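Local structure of TRAP dicarboxylate ABC transporter, substrate-binding protein (Roseobacter denitrificans, 4OVQ) at residues A[165-170]-A[186-191]. The protein binds beta-D-glucuronate as the periplasmic solute-binding component of a TRAP-type transport system, probably handing the sugar acid on for uptake. Residues are numbered along the deposited sequence; the frame is centred on the assembly and turned at random.
Sequences KVRVMN and SPMAFA. With BDP (beta-D-glucopyranuronic acid), chain C.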
ATOM      1  N   LYS A 165       7.120   4.749  19.958  1.00 13.77           N
ATOM      2  CA  LYS A 165       6.528   3.463  19.558  1.00 12.41           C
ATOM      3  C   LYS A 165       5.715   3.750  18.319  1.00 10.59           C
ATOM      4  O   LYS A 165       4.708   4.456  18.381  1.00 12.47           O
ATOM      5  CB  LYS A 165       5.588   2.880  20.631  1.00 13.97           C
ATOM      6  CG  LYS A 165       6.182   2.755  22.026  1.00 16.22           C
ATOM      7  CD  LYS A 165       5.091   2.310  23.035  1.00 26.27           C
ATOM      8  CE  LYS A 165       3.991   3.391  23.280  1.00 23.36           C
ATOM      9  NZ  LYS A 165       4.460   4.382  24.311  1.00 29.32           N
ATOM     10  N   VAL A 166       6.161   3.242  17.179  1.00  9.58           N
ATOM     11  CA  VAL A 166       5.479   3.522  15.909  1.00  8.98           C
ATOM     12  C   VAL A 166       4.940   2.233  15.283  1.00  8.41           C
ATOM     13  O   VAL A 166       5.658   1.271  15.058  1.00 10.52           O
ATOM     14  CB  VAL A 166       6.404   4.221  14.899  1.00  9.41           C
ATOM     15  CG1 VAL A 166       5.596   4.623  13.660  1.00  9.20           C
ATOM     16  CG2 VAL A 166       7.136   5.429  15.549  1.00 10.32           C
ATOM     17  N   ARG A 167       3.633   2.213  15.045  1.00  8.90           N
ATOM     18  CA  ARG A 167       3.012   1.096  14.367  1.00  7.53           C
ATOM     19  C   ARG A 167       3.412   1.109  12.903  1.00  8.61           C
ATOM     20  O   ARG A 167       3.454   2.165  12.250  1.00  9.22           O
ATOM     21  CB  ARG A 167       1.493   1.173  14.469  1.00  9.31           C
ATOM     22  CG  ARG A 167       0.734   0.014  13.751  1.00  8.37           C
ATOM     23  CD  ARG A 167       0.449   0.352  12.298  1.00  6.94           C
ATOM     24  NE  ARG A 167      -0.193  -0.729  11.557  1.00  6.41           N
ATOM     25  CZ  ARG A 167      -0.589  -0.614  10.297  1.00  6.73           C
ATOM     26  NH1 ARG A 167      -0.418   0.542   9.672  1.00  8.52           N
ATOM     27  NH2 ARG A 167      -1.165  -1.647   9.688  1.00  9.21           N
ATOM     28  N   VAL A 168       3.676  -0.101  12.422  1.00  8.59           N
ATOM     29  CA  VAL A 168       3.926  -0.340  11.009  1.00  8.21           C
ATOM     30  C   VAL A 168       3.167  -1.545  10.520  1.00  8.58           C
ATOM     31  O   VAL A 168       2.637  -2.329  11.309  1.00  8.23           O
ATOM     32  CB  VAL A 168       5.438  -0.576  10.712  1.00  9.77           C
ATOM     33  CG1 VAL A 168       6.219   0.720  10.911  1.00 11.38           C
ATOM     34  CG2 VAL A 168       6.012  -1.664  11.601  1.00 11.02           C
HETATM   35  N   MSE A 169       3.090  -1.687   9.198  1.00  9.07           N
HETATM   36  CA  MSE A 169       2.549  -2.913   8.603  1.00  6.64           C
HETATM   37  C   MSE A 169       3.458  -4.092   8.840  1.00  7.88           C
HETATM   38  O   MSE A 169       4.595  -3.909   9.259  1.00  9.57           O
HETATM   39  CB  MSE A 169       2.350  -2.723   7.108  1.00  6.66           C
HETATM   40  CG  MSE A 169       1.280  -1.672   6.740  1.00  6.54           C
HETATM   41 SE   MSE A 169       0.835  -1.541   4.862  1.00 13.22          SE
HETATM   42  CE  MSE A 169       2.459  -0.624   4.220  1.00  7.21           C
ATOM     43  N   ASN A 170       2.924  -5.287   8.559  1.00  8.51           N
ATOM     44  CA  ASN A 170       3.640  -6.535   8.782  1.00 14.05           C
ATOM     45  C   ASN A 170       4.698  -6.865   7.703  1.00 11.99           C
ATOM     46  O   ASN A 170       4.457  -7.664   6.814  1.00 15.86           O
ATOM     47  CB  ASN A 170       2.606  -7.653   8.893  1.00 14.05           C
ATOM     48  CG  ASN A 170       1.656  -7.449  10.056  1.00 15.45           C
ATOM     49  OD1 ASN A 170       1.993  -7.729  11.210  1.00 19.23           O
ATOM     50  ND2 ASN A 170       0.467  -6.952   9.771  1.00 13.05           N
ATOM     51  N   SER A 186       6.150  -1.413  15.993  1.00 10.37           N
ATOM     52  CA  SER A 186       5.096  -2.287  16.438  1.00 11.98           C
ATOM     53  C   SER A 186       4.274  -2.724  15.246  1.00 11.09           C
ATOM     54  O   SER A 186       3.379  -2.010  14.794  1.00 11.45           O
ATOM     55  CB  SER A 186       4.230  -1.564  17.437  1.00 16.60           C
ATOM     56  OG  SER A 186       3.296  -2.462  17.946  1.00 18.42           O
ATOM     57  N   PRO A 187       4.593  -3.888  14.695  1.00  9.65           N
ATOM     58  CA  PRO A 187       3.758  -4.360  13.596  1.00  9.39           C
ATOM     59  C   PRO A 187       2.382  -4.744  14.104  1.00 11.22           C
ATOM     60  O   PRO A 187       2.250  -5.462  15.103  1.00 10.48           O
ATOM     61  CB  PRO A 187       4.477  -5.606  13.083  1.00 13.04           C
ATOM     62  CG  PRO A 187       5.858  -5.545  13.694  1.00 16.49           C
ATOM     63  CD  PRO A 187       5.721  -4.791  14.969  1.00 13.23           C
HETATM   64  N   MSE A 188       1.352  -4.293  13.398  1.00  9.65           N
HETATM   65  CA  MSE A 188       0.007  -4.470  13.897  1.00 10.14           C
HETATM   66  C   MSE A 188      -0.971  -4.332  12.750  1.00  8.82           C
HETATM   67  O   MSE A 188      -0.777  -3.532  11.830  1.00 10.34           O
HETATM   68  CB  MSE A 188      -0.249  -3.362  14.937  1.00 11.48           C
HETATM   69  CG  MSE A 188      -1.564  -3.383  15.569  1.00 11.42           C
HETATM   70 SE   MSE A 188      -1.836  -1.835  16.758  1.00 20.98          SE
HETATM   71  CE  MSE A 188      -0.333  -1.880  17.731  1.00 13.75           C
ATOM     72  N   ALA A 189      -2.058  -5.087  12.829  1.00  5.97           N
ATOM     73  CA  ALA A 189      -3.143  -4.999  11.880  1.00  5.29           C
ATOM     74  C   ALA A 189      -3.705  -3.578  11.824  1.00  6.81           C
ATOM     75  O   ALA A 189      -3.903  -2.957  12.848  1.00  7.49           O
ATOM     76  CB  ALA A 189      -4.227  -5.982  12.275  1.00  7.51           C
ATOM     77  N   PHE A 190      -4.010  -3.112  10.627  1.00  6.20           N
ATOM     78  CA  PHE A 190      -4.524  -1.781  10.391  1.00  7.14           C
ATOM     79  C   PHE A 190      -5.746  -1.491  11.243  1.00  5.60           C
ATOM     80  O   PHE A 190      -5.892  -0.388  11.748  1.00  6.25           O
ATOM     81  CB  PHE A 190      -4.861  -1.674   8.903  1.00  8.58           C
ATOM     82  CG  PHE A 190      -5.113  -0.285   8.394  1.00  8.68           C
ATOM     83  CD1 PHE A 190      -4.309   0.779   8.744  1.00  9.24           C
ATOM     84  CD2 PHE A 190      -6.177  -0.065   7.515  1.00 10.89           C
ATOM     85  CE1 PHE A 190      -4.558   2.059   8.177  1.00 11.44           C
ATOM     86  CE2 PHE A 190      -6.416   1.205   6.983  1.00 10.94           C
ATOM     87  CZ  PHE A 190      -5.617   2.233   7.333  1.00 10.25           C
ATOM     88  N   ALA A 191      -6.627  -2.487  11.378  1.00  6.04           N
ATOM     89  CA  ALA A 191      -7.896  -2.316  12.073  1.00  9.02           C
ATOM     90  C   ALA A 191      -7.690  -1.930  13.542  1.00  6.27           C
ATOM     91  O   ALA A 191      -8.559  -1.254  14.118  1.00  8.86           O
ATOM     92  CB  ALA A 191      -8.721  -3.607  11.992  1.00  8.06           C
TER
HETATM   93  C1  BDP C 402      -3.103   1.899   3.580  1.00  7.53           C
HETATM   94  C2  BDP C 402      -3.311   0.807   2.563  1.00  6.68           C
HETATM   95  C3  BDP C 402      -3.992  -0.296   3.249  1.00  5.36           C
HETATM   96  C4  BDP C 402      -3.165  -0.786   4.391  1.00  6.15           C
HETATM   97  C5  BDP C 402      -2.884   0.341   5.357  1.00  7.19           C
HETATM   98  C6  BDP C 402      -1.990  -0.082   6.534  1.00  6.28           C
HETATM   99  O2  BDP C 402      -4.209   1.377   1.552  1.00  7.35           O
HETATM  100  O3  BDP C 402      -4.023  -1.393   2.262  1.00  6.19           O
HETATM  101  O4  BDP C 402      -3.874  -1.895   5.089  1.00  6.66           O
HETATM  102  O5  BDP C 402      -2.270   1.440   4.698  1.00  6.88           O
HETATM  103  O6A BDP C 402      -2.113  -1.250   7.008  1.00  8.44           O
HETATM  104  O1  BDP C 402      -2.436   3.012   3.058  1.00  7.09           O
HETATM  105  O6B BDP C 402      -1.308   0.850   7.025  1.00  7.81           O
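Arg167 holds the backbone of Met188 with one edge of its guanidinium and the glucuronate carboxylate with the next. NE and NH2 both donate to Met188 O, NE at 2.9 Å, almost in the guanidinium plane, a forked grip that fixes the group's rotation. NH1 and the second N-H of NH2 meet the carboxylate nearly straight on, at O6B (2.8 Å, 178°) and O6A (2.9 Å). Arginine suits the place: its flat, multi-donor group serves a backbone carbonyl and both carboxylate oxygens at once. Its CG, anti to the backbone N (chi1 179°), lies 3.7 Å from CB of Met188, and the bend at chi2 (-89°) brings NE and NH2 to Met188 O. Phe190 lays a ring face against the sugar, C5 over its centre and CD1 3.3 Å from C6; a flat apolar ring suits this carbon skeleton. Met169, a selenomethionine, packs beside the carboxylate, CG 3.4 Å from O6A. A leucine replacing Arg167 would probably strip the carboxylate of this charged mate and Met188 O of both donors. Bonds from Ser186 N to Val166 O and Val168 N to Ser186 O join parallel strands 165-168 and 184-187, and Met188 N to Val168 O extends the pairing one residue. Helix 172-180 links the strands as a beta-alpha-beta unit and packs on apolar Val168 and Pro187; helix 193-199 touches Arg167 and Met188, and strand 146-150 brings Arg146 beside Met169.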